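Local coordinates for BCL2-like 10 (Danio rerio, PDB 6FBX), which binds the BH3 segments of pro-apoptotic partners in a surface groove and so acts as a pro-survival member of the Bcl-2 family, at residues A[7-12]-A[132-137]; A[17-22]-A[27-32]; A[37-42]-A[89-94]; A[71-76]-A[95-100]; A[104-109]-A[113-118]. One frame throughout, in Å; residues are numbered along the deposited sequence. Where two conformers were deposited one is given.

How the contacts relate
Helix 88-107 is common to contacts 3, 4 and 5: the helix of 37-42 packs on its first half, that of 71-76 further along, and residues 104-109 close its end against 113-118. Contacts 3 and 4, centres 13 Å apart, meet where M39 CG lies 3.7 Å from F95 CD1, and both have residues within reach of the bound Bad BH3 peptide. Contact 4 passes into contact 5 through T98 CG2 and L118 CB, 3.7 Å apart. Contact 2 is tied to contact 3 by the salt bridge from D19 OD1 to R40 NH2 (2.8 Å). Contact 1 lies at the far end, its centre 26 Å from that of contact 5.

Contact 1: residues A[7-12]-A[132-137]; sequences CWLREQ and DWLVEN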
# COMPACT_ATOMS: atom_id res chain seq x y z
N CYS A 7 0.98 -18.35 1.71
CA CYS A 7 0.83 -18.37 0.26
C CYS A 7 -0.52 -17.81 -0.15
O CYS A 7 -0.62 -16.98 -1.07
CB CYS A 7 1.00 -19.79 -0.27
SG CYS A 7 2.68 -20.45 -0.12
N TRP A 8 -1.59 -18.23 0.53
CA TRP A 8 -2.92 -17.76 0.18
C TRP A 8 -3.07 -16.26 0.45
O TRP A 8 -3.58 -15.52 -0.40
CB TRP A 8 -3.97 -18.55 0.96
CG TRP A 8 -5.37 -18.22 0.58
CD1 TRP A 8 -6.04 -18.64 -0.53
CD2 TRP A 8 -6.28 -17.38 1.30
NE1 TRP A 8 -7.31 -18.12 -0.54
CE2 TRP A 8 -7.48 -17.34 0.57
CE3 TRP A 8 -6.19 -16.66 2.50
CZ2 TRP A 8 -8.59 -16.61 0.99
CZ3 TRP A 8 -7.29 -15.93 2.91
CH2 TRP A 8 -8.48 -15.92 2.16
N LEU A 9 -2.62 -15.80 1.62
CA LEU A 9 -2.68 -14.37 1.92
C LEU A 9 -1.88 -13.56 0.92
O LEU A 9 -2.28 -12.46 0.53
CB LEU A 9 -2.18 -14.10 3.34
CG LEU A 9 -3.07 -14.58 4.48
CD1 LEU A 9 -2.34 -14.44 5.79
CD2 LEU A 9 -4.37 -13.79 4.51
N ARG A 10 -0.72 -14.07 0.51
CA ARG A 10 0.10 -13.35 -0.46
C ARG A 10 -0.65 -13.20 -1.79
O ARG A 10 -0.65 -12.11 -2.38
CB ARG A 10 1.43 -14.07 -0.66
CG ARG A 10 2.49 -13.25 -1.38
CD ARG A 10 2.68 -13.68 -2.83
NE ARG A 10 3.75 -12.93 -3.48
CZ ARG A 10 4.05 -13.01 -4.77
NH1 ARG A 10 5.04 -12.28 -5.26
NH2 ARG A 10 3.35 -13.80 -5.58
N GLU A 11 -1.32 -14.26 -2.24
CA GLU A 11 -2.04 -14.17 -3.51
C GLU A 11 -3.26 -13.26 -3.39
O GLU A 11 -3.54 -12.48 -4.31
CB GLU A 11 -2.46 -15.57 -3.97
CG GLU A 11 -3.12 -15.59 -5.34
CD GLU A 11 -2.29 -14.87 -6.39
OE1 GLU A 11 -1.10 -15.21 -6.55
OE2 GLU A 11 -2.83 -13.96 -7.06
N GLN A 12 -3.99 -13.34 -2.27
CA GLN A 12 -5.13 -12.44 -2.08
C GLN A 12 -4.68 -10.99 -2.07
O GLN A 12 -5.34 -10.12 -2.65
CB GLN A 12 -5.84 -12.77 -0.77
CG GLN A 12 -6.48 -14.15 -0.73
CD GLN A 12 -7.64 -14.27 -1.70
OE1 GLN A 12 -8.67 -13.63 -1.52
NE2 GLN A 12 -7.46 -15.09 -2.73
N ASP A 132 0.72 -13.03 10.55
CA ASP A 132 0.05 -13.28 11.83
C ASP A 132 -0.95 -12.18 12.14
O ASP A 132 -2.08 -12.46 12.56
CB ASP A 132 1.08 -13.42 12.95
CG ASP A 132 1.84 -14.73 12.89
OD1 ASP A 132 1.35 -15.69 12.25
OD2 ASP A 132 2.94 -14.81 13.48
N TRP A 133 -0.57 -10.92 11.95
CA TRP A 133 -1.51 -9.82 12.19
C TRP A 133 -2.69 -9.90 11.22
O TRP A 133 -3.85 -9.75 11.63
CB TRP A 133 -0.81 -8.47 12.05
CG TRP A 133 -1.68 -7.34 12.48
CD1 TRP A 133 -1.78 -6.83 13.74
CD2 TRP A 133 -2.60 -6.61 11.67
NE1 TRP A 133 -2.70 -5.81 13.76
CE2 TRP A 133 -3.22 -5.65 12.50
CE3 TRP A 133 -2.97 -6.66 10.32
CZ2 TRP A 133 -4.18 -4.76 12.03
CZ3 TRP A 133 -3.91 -5.77 9.86
CH2 TRP A 133 -4.51 -4.83 10.71
N LEU A 134 -2.41 -10.14 9.94
CA LEU A 134 -3.48 -10.25 8.96
C LEU A 134 -4.49 -11.31 9.37
O LEU A 134 -5.71 -11.08 9.33
CB LEU A 134 -2.91 -10.57 7.57
CG LEU A 134 -2.56 -9.42 6.64
CD1 LEU A 134 -2.03 -9.99 5.33
CD2 LEU A 134 -3.76 -8.51 6.38
N VAL A 135 -4.01 -12.49 9.76
CA VAL A 135 -4.91 -13.59 10.11
C VAL A 135 -5.74 -13.22 11.33
O VAL A 135 -6.97 -13.37 11.33
CB VAL A 135 -4.12 -14.89 10.34
CG1 VAL A 135 -5.02 -15.97 10.92
CG2 VAL A 135 -3.50 -15.36 9.04
N GLU A 136 -5.09 -12.75 12.40
CA GLU A 136 -5.82 -12.48 13.63
C GLU A 136 -6.87 -11.40 13.44
O GLU A 136 -7.81 -11.32 14.23
CB GLU A 136 -4.85 -12.09 14.75
CG GLU A 136 -4.40 -10.64 14.77
CD GLU A 136 -3.48 -10.33 15.94
OE1 GLU A 136 -3.32 -11.19 16.82
OE2 GLU A 136 -2.92 -9.21 15.97
N ASN A 137 -6.73 -10.58 12.39
CA ASN A 137 -7.69 -9.53 12.08
C ASN A 137 -8.63 -9.91 10.94
O ASN A 137 -9.30 -9.03 10.38
CB ASN A 137 -6.95 -8.23 11.75
CG ASN A 137 -6.37 -7.57 12.99
OD1 ASN A 137 -6.96 -6.65 13.55
ND2 ASN A 137 -5.21 -8.04 13.42
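L9 meets V135 methyl to methyl, the two side chains crossing at about a right angle, with L9 CD1 3.6 Å from V135 CG2. In L9, CG lies beside the backbone N (chi1 -71°) and CD1 continues the chain in extended form, which carries this branch out of its helix and up to the other segment. V135 presents the methyl that sits beside its own backbone N, while CG1 points elsewhere. The same L9 CD1 also comes within 4.3 Å of L134 CB, so that one leucine methyl serves both neighbours. The contact joins helix 2-24, the first of the all-helical Bcl-2 fold, to the short helix 131-136, which falls in the BH2 region near the end of the chain. The short helix ends at E136, and N137, the first residue past it, turns back: ND2 donates to W133 O over 2.8 Å (N-H...O angle 162°), reaching it from the opposite face of the carbonyl plane to N137 N. N137 ND2 also lies 3.2 Å above the centre of the W133 indole, and bond and ring together probably limit the amide's rotation. W133 in turn meets W88 edge-to-face. L134 also packs on W88 and on L126 of helix 112-129, and R10, on another side of the first helix, forms a salt bridge with D124.

Contact 2: residues A[17-22]-A[27-32]; sequences AEDYIS and IQQTPP
S22, near the end of helix 2-24, and I27, just past it, have CA atoms 5.7 Å apart where the chain turns back. From there 27-32 runs in a largely extended form past the helical 17-22, and D19 and P31 still lie 7.7 Å apart by CA. The backbone link is weak: I27 N donates to S22 O over 3.4 Å. I27 then lays CD1 4.0 Å from S22 CB. Further along, D19 and P32 approach from opposite directions. The carboxylate, swung out with CG anti to the backbone N (chi1 174°), brings D19 OD1 3.1 Å from P32 CD, and the same oxygen holds a salt bridge to R40. Q29 NE2 donates to a water 3.0 Å away, which can in turn donate to D19 O (3.1 Å) and so bridges the two segments. Exchanging D19 for alanine would probably leave the R40 guanidinium without its charge mate and open a gap beside P32. R40 also donates to Q29 O, so one arginine of helix 34-49 grips both segments of this connection between the first two helices. On its other sides, helix 2-24 sets I21 against T98 and A102 of helix 88-107 and against A119 of helix 112-129.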
# COMPACT_ATOMS: atom_id res chain seq x y z
N ALA A 17 -3.63 -5.53 -4.54
CA ALA A 17 -2.67 -4.50 -4.93
C ALA A 17 -2.67 -4.28 -6.44
O ALA A 17 -2.61 -3.14 -6.90
CB ALA A 17 -1.27 -4.90 -4.45
N GLU A 18 -2.73 -5.36 -7.22
CA GLU A 18 -2.76 -5.20 -8.67
C GLU A 18 -3.99 -4.42 -9.11
O GLU A 18 -3.91 -3.58 -10.01
CB GLU A 18 -2.73 -6.57 -9.35
CG GLU A 18 -1.36 -7.23 -9.34
CD GLU A 18 -1.31 -8.47 -10.20
OE1 GLU A 18 -2.23 -9.31 -10.11
OE2 GLU A 18 -0.35 -8.60 -10.99
N ASP A 19 -5.14 -4.67 -8.48
CA ASP A 19 -6.35 -3.96 -8.86
C ASP A 19 -6.24 -2.47 -8.54
O ASP A 19 -6.58 -1.62 -9.38
CB ASP A 19 -7.57 -4.55 -8.16
CG ASP A 19 -8.83 -3.74 -8.42
OD1 ASP A 19 -9.40 -3.87 -9.52
OD2 ASP A 19 -9.21 -2.94 -7.54
N TYR A 20 -5.78 -2.14 -7.33
CA TYR A 20 -5.69 -0.73 -6.97
C TYR A 20 -4.70 -0.00 -7.86
O TYR A 20 -4.96 1.12 -8.32
CB TYR A 20 -5.31 -0.55 -5.50
CG TYR A 20 -5.38 0.90 -5.12
CD1 TYR A 20 -6.60 1.56 -5.11
CD2 TYR A 20 -4.24 1.63 -4.82
CE1 TYR A 20 -6.69 2.90 -4.79
CE2 TYR A 20 -4.32 2.98 -4.49
CZ TYR A 20 -5.55 3.60 -4.48
OH TYR A 20 -5.65 4.94 -4.17
N ILE A 21 -3.55 -0.63 -8.13
CA ILE A 21 -2.55 -0.00 -8.99
C ILE A 21 -3.10 0.22 -10.39
O ILE A 21 -2.91 1.28 -10.99
CB ILE A 21 -1.27 -0.86 -8.99
CG1 ILE A 21 -0.54 -0.68 -7.66
CG2 ILE A 21 -0.35 -0.48 -10.15
CD1 ILE A 21 0.57 -1.68 -7.41
N SER A 22 -3.81 -0.78 -10.94
CA SER A 22 -4.45 -0.60 -12.24
C SER A 22 -5.47 0.53 -12.19
O SER A 22 -5.56 1.35 -13.11
CB SER A 22 -5.11 -1.90 -12.69
OG SER A 22 -4.17 -2.96 -12.77
N ILE A 27 -7.03 2.69 -15.84
CA ILE A 27 -7.89 1.60 -16.27
C ILE A 27 -9.21 1.67 -15.51
O ILE A 27 -9.23 1.88 -14.29
CB ILE A 27 -7.19 0.24 -16.07
CG1 ILE A 27 -5.91 0.18 -16.90
CG2 ILE A 27 -8.13 -0.91 -16.44
CD1 ILE A 27 -5.03 -1.02 -16.58
N GLN A 28 -10.31 1.49 -16.24
CA GLN A 28 -11.64 1.52 -15.65
C GLN A 28 -12.27 0.14 -15.81
O GLN A 28 -12.59 -0.29 -16.93
CB GLN A 28 -12.50 2.60 -16.32
CG GLN A 28 -12.00 4.01 -16.04
CD GLN A 28 -12.95 5.08 -16.54
OE1 GLN A 28 -12.98 5.38 -17.73
NE2 GLN A 28 -13.73 5.65 -15.63
N GLN A 29 -12.44 -0.57 -14.70
CA GLN A 29 -13.09 -1.86 -14.70
C GLN A 29 -13.78 -2.04 -13.35
O GLN A 29 -13.35 -1.47 -12.35
CB GLN A 29 -12.11 -3.00 -14.96
CG GLN A 29 -10.89 -3.00 -14.05
CD GLN A 29 -9.87 -4.05 -14.44
OE1 GLN A 29 -10.14 -4.92 -15.27
NE2 GLN A 29 -8.69 -3.99 -13.84
N THR A 30 -14.85 -2.83 -13.35
CA THR A 30 -15.59 -3.04 -12.12
C THR A 30 -14.70 -3.72 -11.09
O THR A 30 -13.89 -4.58 -11.44
CB THR A 30 -16.84 -3.88 -12.38
OG1 THR A 30 -16.46 -5.15 -12.93
CG2 THR A 30 -17.78 -3.17 -13.35
N PRO A 31 -14.81 -3.36 -9.81
CA PRO A 31 -14.00 -4.01 -8.78
C PRO A 31 -14.16 -5.52 -8.84
O PRO A 31 -15.29 -6.02 -8.94
CB PRO A 31 -14.55 -3.44 -7.47
CG PRO A 31 -15.13 -2.13 -7.85
CD PRO A 31 -15.67 -2.30 -9.24
N PRO A 32 -13.06 -6.28 -8.79
CA PRO A 32 -13.18 -7.75 -8.85
C PRO A 32 -13.69 -8.38 -7.56
O PRO A 32 -14.11 -9.54 -7.59
CB PRO A 32 -11.75 -8.21 -9.15
CG PRO A 32 -10.89 -7.14 -8.58
CD PRO A 32 -11.65 -5.85 -8.78
O HOH W 1 -8.48 -1.88 -11.76

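Contact 3: residues A[37-42]-A[89-94]; sequences EAMRYL and GRVVSI
V91 and V92 meet M39 and L42 where the two helices cross at a steep signed angle of -80°, the segment axes 10.4 Å apart. The segment opens with G89 and R90 of the BH1 signature, NWGR in this protein; R90 forms a salt bridge with D83. V91 offers CG1 to M39 CE at 4.4 Å. The methionine arrives there by starting with CG anti to the backbone N (chi1 -179°) and then folding, which turns its methyl across toward the valine. V92 points at the other helix and divides its branches: V92 CG1 rests 3.8 Å from L42 O, while V92 CG2 touches L42 CB (4.4 Å) and lies 4.5 Å from M39 SD. No hydrogen bond crosses, and all four residues are buried. S93 instead packs on an apolar side chain of the bound BH3 peptide. I94 leaves this interface for M77 and L80 of helix 69-80. F143 of helix 139-146 covers both M39 and L42, W140 covers M39 and V91, and L42 also packs on an aromatic side chain of the peptide.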
# COMPACT_ATOMS: atom_id res chain seq x y z
N GLU A 37 -13.36 -3.15 -4.00
CA GLU A 37 -14.23 -1.98 -3.95
C GLU A 37 -13.93 -1.13 -2.72
O GLU A 37 -13.87 0.10 -2.81
CB GLU A 37 -15.70 -2.41 -3.95
CG GLU A 37 -16.68 -1.24 -4.00
CD GLU A 37 -18.10 -1.68 -4.27
OE1 GLU A 37 -18.98 -0.80 -4.38
OE2 GLU A 37 -18.35 -2.90 -4.37
N ALA A 38 -13.70 -1.78 -1.58
CA ALA A 38 -13.41 -1.04 -0.35
C ALA A 38 -12.07 -0.33 -0.43
O ALA A 38 -11.95 0.84 -0.05
CB ALA A 38 -13.45 -1.99 0.85
N MET A 39 -11.03 -1.02 -0.91
CA MET A 39 -9.71 -0.41 -0.97
C MET A 39 -9.68 0.75 -1.95
O MET A 39 -9.07 1.79 -1.68
CB MET A 39 -8.65 -1.45 -1.33
CG MET A 39 -7.23 -0.89 -1.38
SD MET A 39 -6.68 -0.23 0.20
CE MET A 39 -6.27 -1.74 1.07
N ARG A 40 -10.32 0.58 -3.11
CA ARG A 40 -10.43 1.68 -4.06
C ARG A 40 -11.00 2.93 -3.40
O ARG A 40 -10.50 4.04 -3.59
CB ARG A 40 -11.32 1.27 -5.24
CG ARG A 40 -10.69 0.32 -6.22
CD ARG A 40 -11.63 0.16 -7.40
NE ARG A 40 -11.19 -0.86 -8.34
CZ ARG A 40 -11.78 -1.08 -9.51
NH1 ARG A 40 -12.83 -0.35 -9.88
NH2 ARG A 40 -11.33 -2.04 -10.31
N TYR A 41 -12.07 2.76 -2.62
CA TYR A 41 -12.70 3.90 -1.97
C TYR A 41 -11.80 4.49 -0.89
O TYR A 41 -11.57 5.70 -0.85
CB TYR A 41 -14.05 3.48 -1.37
CG TYR A 41 -14.75 4.58 -0.62
CD1 TYR A 41 -14.52 4.79 0.73
CD2 TYR A 41 -15.65 5.42 -1.27
CE1 TYR A 41 -15.16 5.80 1.42
CE2 TYR A 41 -16.30 6.43 -0.59
CZ TYR A 41 -16.05 6.62 0.76
OH TYR A 41 -16.70 7.62 1.44
N LEU A 42 -11.28 3.63 -0.01
CA LEU A 42 -10.56 4.12 1.16
C LEU A 42 -9.21 4.71 0.79
O LEU A 42 -8.83 5.77 1.30
CB LEU A 42 -10.38 2.98 2.16
CG LEU A 42 -11.68 2.54 2.84
CD1 LEU A 42 -11.52 1.19 3.52
CD2 LEU A 42 -12.12 3.59 3.85
N GLY A 89 -5.44 1.38 8.99
CA GLY A 89 -5.14 2.70 8.46
C GLY A 89 -3.75 2.78 7.86
O GLY A 89 -3.55 3.40 6.81
N ARG A 90 -2.77 2.14 8.51
CA ARG A 90 -1.42 2.13 7.96
C ARG A 90 -1.36 1.29 6.69
O ARG A 90 -0.62 1.63 5.75
CB ARG A 90 -0.45 1.61 9.01
CG ARG A 90 -0.30 2.55 10.19
CD ARG A 90 0.59 2.00 11.27
NE ARG A 90 0.77 2.96 12.35
CZ ARG A 90 1.59 2.77 13.39
NH1 ARG A 90 1.68 3.71 14.33
NH2 ARG A 90 2.31 1.66 13.49
N VAL A 91 -2.13 0.21 6.63
CA VAL A 91 -2.23 -0.59 5.41
C VAL A 91 -2.77 0.26 4.27
O VAL A 91 -2.26 0.22 3.14
CB VAL A 91 -3.10 -1.84 5.66
CG1 VAL A 91 -3.39 -2.56 4.34
CG2 VAL A 91 -2.41 -2.77 6.64
N VAL A 92 -3.83 1.02 4.53
CA VAL A 92 -4.40 1.87 3.49
C VAL A 92 -3.35 2.84 2.97
O VAL A 92 -3.23 3.05 1.76
CB VAL A 92 -5.65 2.61 4.02
CG1 VAL A 92 -6.11 3.67 3.02
CG2 VAL A 92 -6.78 1.62 4.28
N SER A 93 -2.57 3.45 3.87
CA SER A 93 -1.56 4.41 3.43
C SER A 93 -0.52 3.75 2.54
O SER A 93 -0.02 4.39 1.61
CB SER A 93 -0.89 5.07 4.64
OG SER A 93 0.11 4.24 5.21
N ILE A 94 -0.19 2.48 2.79
CA ILE A 94 0.74 1.77 1.92
C ILE A 94 0.17 1.67 0.51
O ILE A 94 0.86 1.93 -0.48
CB ILE A 94 1.08 0.39 2.51
CG1 ILE A 94 1.92 0.55 3.78
CG2 ILE A 94 1.80 -0.48 1.47
CD1 ILE A 94 2.21 -0.74 4.53

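Contact 4: residues A[71-76]-A[95-100]; sequences KCLQSV and FTFTGV
The F97 ring takes L73 at its edge: L73 CD1 lies near the ring plane, 3.9 Å from F97 CD2 and 4.1 Å from F97 CE2, as the two side chains slide past each other in opposite directions. F97 also pairs edge-to-face with F61 of helix 51-65, and packs on an apolar side chain of the bound BH3 peptide. The leucine's chain runs out with CG anti to the backbone N (chi1 180°), which brings CD1 to both F97 and T98 and CD2 to T98. The leucine crosses T98 at about a right angle, with L73 CD2 3.6 Å from T98 OG1. Through L73, helix 69-80 packs on the central helix 88-107 of the Bcl-2 fold. Next to L73, C72 is tied to C65 by a disulfide, and S75 OG donates to C72 O within its own helix (2.6 Å). No polar bond crosses between the two segments: the hydroxyl of T98 is used within its own helix, on I94 O, so methyls can lie against it in the buried interior, and the contact rests mainly on apolar packing.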
# COMPACT_ATOMS: atom_id res chain seq x y z
N LYS A 71 12.62 -2.29 -3.46
CA LYS A 71 13.47 -2.40 -2.28
C LYS A 71 13.30 -1.19 -1.37
O LYS A 71 13.19 -1.33 -0.15
CB LYS A 71 14.93 -2.55 -2.71
CG LYS A 71 15.92 -2.69 -1.55
CD LYS A 71 15.62 -3.92 -0.70
CE LYS A 71 16.75 -4.20 0.28
NZ LYS A 71 16.41 -5.30 1.22
N CYS A 72 13.26 0.01 -1.96
CA CYS A 72 13.07 1.22 -1.16
C CYS A 72 11.71 1.22 -0.47
O CYS A 72 11.59 1.70 0.66
CB CYS A 72 13.23 2.46 -2.04
SG CYS A 72 14.87 2.61 -2.82
N LEU A 73 10.68 0.68 -1.13
CA LEU A 73 9.36 0.63 -0.53
C LEU A 73 9.33 -0.29 0.68
O LEU A 73 8.66 0.00 1.68
CB LEU A 73 8.32 0.19 -1.57
CG LEU A 73 6.87 0.07 -1.11
CD1 LEU A 73 6.32 1.43 -0.66
CD2 LEU A 73 6.00 -0.51 -2.20
N GLN A 74 10.06 -1.41 0.62
CA GLN A 74 10.15 -2.29 1.78
C GLN A 74 10.70 -1.54 2.99
O GLN A 74 10.21 -1.72 4.11
CB GLN A 74 11.04 -3.49 1.47
CG GLN A 74 10.42 -4.48 0.50
CD GLN A 74 11.34 -5.64 0.18
OE1 GLN A 74 12.56 -5.52 0.28
NE2 GLN A 74 10.76 -6.78 -0.19
N SER A 75 11.71 -0.69 2.78
CA SER A 75 12.29 0.03 3.91
C SER A 75 11.32 1.07 4.46
O SER A 75 11.28 1.30 5.68
CB SER A 75 13.61 0.69 3.48
OG SER A 75 13.39 1.66 2.47
N VAL A 76 10.53 1.69 3.60
CA VAL A 76 9.52 2.64 4.06
C VAL A 76 8.44 1.92 4.86
O VAL A 76 8.05 2.36 5.95
CB VAL A 76 8.93 3.43 2.88
CG1 VAL A 76 7.73 4.27 3.32
CG2 VAL A 76 9.99 4.32 2.26
N PHE A 95 -1.11 1.30 0.41
CA PHE A 95 -1.76 1.22 -0.89
C PHE A 95 -1.85 2.60 -1.55
O PHE A 95 -1.56 2.74 -2.74
CB PHE A 95 -3.16 0.60 -0.75
CG PHE A 95 -3.16 -0.90 -0.74
CD1 PHE A 95 -3.68 -1.62 -1.80
CD2 PHE A 95 -2.63 -1.59 0.33
CE1 PHE A 95 -3.67 -3.00 -1.80
CE2 PHE A 95 -2.62 -2.98 0.35
CZ PHE A 95 -3.15 -3.68 -0.72
N THR A 96 -2.24 3.62 -0.78
CA THR A 96 -2.33 4.97 -1.34
C THR A 96 -0.98 5.41 -1.89
O THR A 96 -0.89 5.89 -3.03
CB THR A 96 -2.80 5.96 -0.27
OG1 THR A 96 -4.06 5.53 0.27
CG2 THR A 96 -2.96 7.35 -0.87
N PHE A 97 0.07 5.27 -1.09
CA PHE A 97 1.40 5.70 -1.51
C PHE A 97 1.85 4.94 -2.76
O PHE A 97 2.39 5.54 -3.69
CB PHE A 97 2.39 5.50 -0.37
CG PHE A 97 3.78 5.94 -0.70
CD1 PHE A 97 4.03 7.23 -1.12
CD2 PHE A 97 4.85 5.07 -0.56
CE1 PHE A 97 5.31 7.64 -1.42
CE2 PHE A 97 6.14 5.48 -0.86
CZ PHE A 97 6.37 6.76 -1.29
N THR A 98 1.62 3.63 -2.79
CA THR A 98 2.07 2.83 -3.93
C THR A 98 1.28 3.18 -5.19
O THR A 98 1.83 3.17 -6.30
CB THR A 98 1.95 1.35 -3.61
OG1 THR A 98 2.72 1.05 -2.44
CG2 THR A 98 2.47 0.50 -4.76
N GLY A 99 -0.01 3.50 -5.03
CA GLY A 99 -0.79 3.95 -6.17
C GLY A 99 -0.27 5.24 -6.77
O GLY A 99 -0.22 5.40 -7.99
N VAL A 100 0.12 6.20 -5.92
CA VAL A 100 0.69 7.44 -6.42
C VAL A 100 2.05 7.17 -7.04
O VAL A 100 2.39 7.72 -8.09
CB VAL A 100 0.79 8.48 -5.28
CG1 VAL A 100 1.46 9.76 -5.77
CG2 VAL A 100 -0.60 8.80 -4.74

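Contact 5: residues A[104-109]-A[113-118]; sequences ELLSRG and EGSRRL
R108 NE donates to E104 OE2 over 2.9 Å (N-H...O angle 155°), a salt bridge along the last turn of helix 88-107. It uses the anti lone pair of the carboxylate oxygen, which sits somewhat tilted from the guanidinium plane, and R108 has a second acidic partner in D63. Just beyond, G109 ends the turn in a Schellman motif: its phi is positive (94°), and G109 N bonds back to L106 O at 3.0 Å. Across to 113-118, L105 and L118 reach toward each other tip to tip, L105 CD1 lying 4.1 Å from L118 CD2. L106, one residue on, has an unusual first torsion (chi1 -91°), and its end comes nearer the other segment than its base, bringing L106 CD1 3.7 Å from S115 OG. The backbones come nearest at L105 and G114, CA to CA 7.8 Å. The contact closes the hairpin of helices 88-107 and 112-129 near their connecting turn. L62 of helix 51-65 packs on L105 and R108, while I21 of helix 2-24 and A102 of helix 88-107 pack on S115, and L118 continues inward onto T98.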
# COMPACT_ATOMS: atom_id res chain seq x y z
N GLU A 104 3.13 7.95 -10.88
CA GLU A 104 4.27 8.80 -11.19
C GLU A 104 5.25 8.08 -12.12
O GLU A 104 5.79 8.69 -13.05
CB GLU A 104 4.97 9.25 -9.90
CG GLU A 104 6.21 10.10 -10.09
CD GLU A 104 5.90 11.49 -10.62
OE1 GLU A 104 4.79 11.98 -10.37
OE2 GLU A 104 6.79 12.09 -11.28
N LEU A 105 5.49 6.79 -11.88
CA LEU A 105 6.38 6.03 -12.75
C LEU A 105 5.84 5.98 -14.17
O LEU A 105 6.60 6.10 -15.14
CB LEU A 105 6.59 4.63 -12.19
CG LEU A 105 7.45 4.57 -10.92
CD1 LEU A 105 7.28 3.23 -10.20
CD2 LEU A 105 8.91 4.80 -11.27
N LEU A 106 4.52 5.80 -14.32
CA LEU A 106 3.92 5.85 -15.65
C LEU A 106 4.09 7.22 -16.28
O LEU A 106 4.40 7.33 -17.47
CB LEU A 106 2.44 5.47 -15.57
CG LEU A 106 2.13 3.98 -15.75
CD1 LEU A 106 2.93 3.12 -14.79
CD2 LEU A 106 0.63 3.72 -15.58
N SER A 107 3.88 8.29 -15.50
CA SER A 107 4.07 9.63 -16.02
C SER A 107 5.49 9.84 -16.53
O SER A 107 5.71 10.62 -17.46
CB SER A 107 3.75 10.67 -14.94
OG SER A 107 2.36 10.72 -14.68
N ARG A 108 6.46 9.15 -15.93
CA ARG A 108 7.86 9.28 -16.32
C ARG A 108 8.24 8.37 -17.47
O ARG A 108 9.42 8.31 -17.83
CB ARG A 108 8.75 9.00 -15.10
CG ARG A 108 8.54 10.00 -13.98
CD ARG A 108 9.41 9.72 -12.77
NE ARG A 108 9.32 10.81 -11.80
CZ ARG A 108 10.22 11.06 -10.86
NH1 ARG A 108 10.04 12.08 -10.02
NH2 ARG A 108 11.31 10.31 -10.75
N GLY A 109 7.29 7.65 -18.06
CA GLY A 109 7.55 6.82 -19.22
C GLY A 109 7.88 5.38 -18.93
O GLY A 109 8.27 4.66 -19.85
N GLU A 113 5.62 -3.12 -16.00
CA GLU A 113 6.39 -4.10 -15.24
C GLU A 113 6.76 -3.56 -13.87
O GLU A 113 6.70 -4.28 -12.87
CB GLU A 113 7.64 -4.50 -16.02
CG GLU A 113 8.51 -5.53 -15.32
CD GLU A 113 9.67 -5.99 -16.19
OE1 GLU A 113 9.53 -5.96 -17.43
OE2 GLU A 113 10.72 -6.37 -15.63
N GLY A 114 7.15 -2.28 -13.80
CA GLY A 114 7.47 -1.69 -12.51
C GLY A 114 6.29 -1.69 -11.57
O GLY A 114 6.43 -1.91 -10.36
N SER A 115 5.09 -1.43 -12.10
CA SER A 115 3.88 -1.51 -11.30
C SER A 115 3.74 -2.88 -10.64
O SER A 115 3.48 -2.99 -9.44
CB SER A 115 2.65 -1.21 -12.16
OG SER A 115 2.68 0.11 -12.66
N ARG A 116 3.92 -3.94 -11.43
CA ARG A 116 3.77 -5.30 -10.91
C ARG A 116 4.73 -5.56 -9.77
O ARG A 116 4.37 -6.19 -8.77
CB ARG A 116 3.97 -6.31 -12.04
CG ARG A 116 3.94 -7.78 -11.62
CD ARG A 116 2.55 -8.37 -11.76
NE ARG A 116 2.52 -9.77 -11.34
CZ ARG A 116 1.52 -10.61 -11.57
NH1 ARG A 116 0.45 -10.21 -12.23
NH2 ARG A 116 1.59 -11.86 -11.14
N ARG A 117 5.98 -5.10 -9.90
CA ARG A 117 6.96 -5.32 -8.84
C ARG A 117 6.52 -4.68 -7.53
O ARG A 117 6.71 -5.26 -6.46
CB ARG A 117 8.33 -4.77 -9.27
CG ARG A 117 8.86 -5.37 -10.56
CD ARG A 117 10.09 -4.62 -11.04
NE ARG A 117 11.32 -5.12 -10.43
CZ ARG A 117 12.19 -5.94 -11.01
NH1 ARG A 117 11.99 -6.39 -12.24
NH2 ARG A 117 13.28 -6.33 -10.35
N LEU A 118 5.93 -3.49 -7.60
CA LEU A 118 5.44 -2.85 -6.38
C LEU A 118 4.30 -3.65 -5.77
O LEU A 118 4.22 -3.80 -4.55
CB LEU A 118 5.00 -1.42 -6.68
CG LEU A 118 6.12 -0.36 -6.69
CD1 LEU A 118 7.35 -0.84 -7.44
CD2 LEU A 118 5.60 0.94 -7.28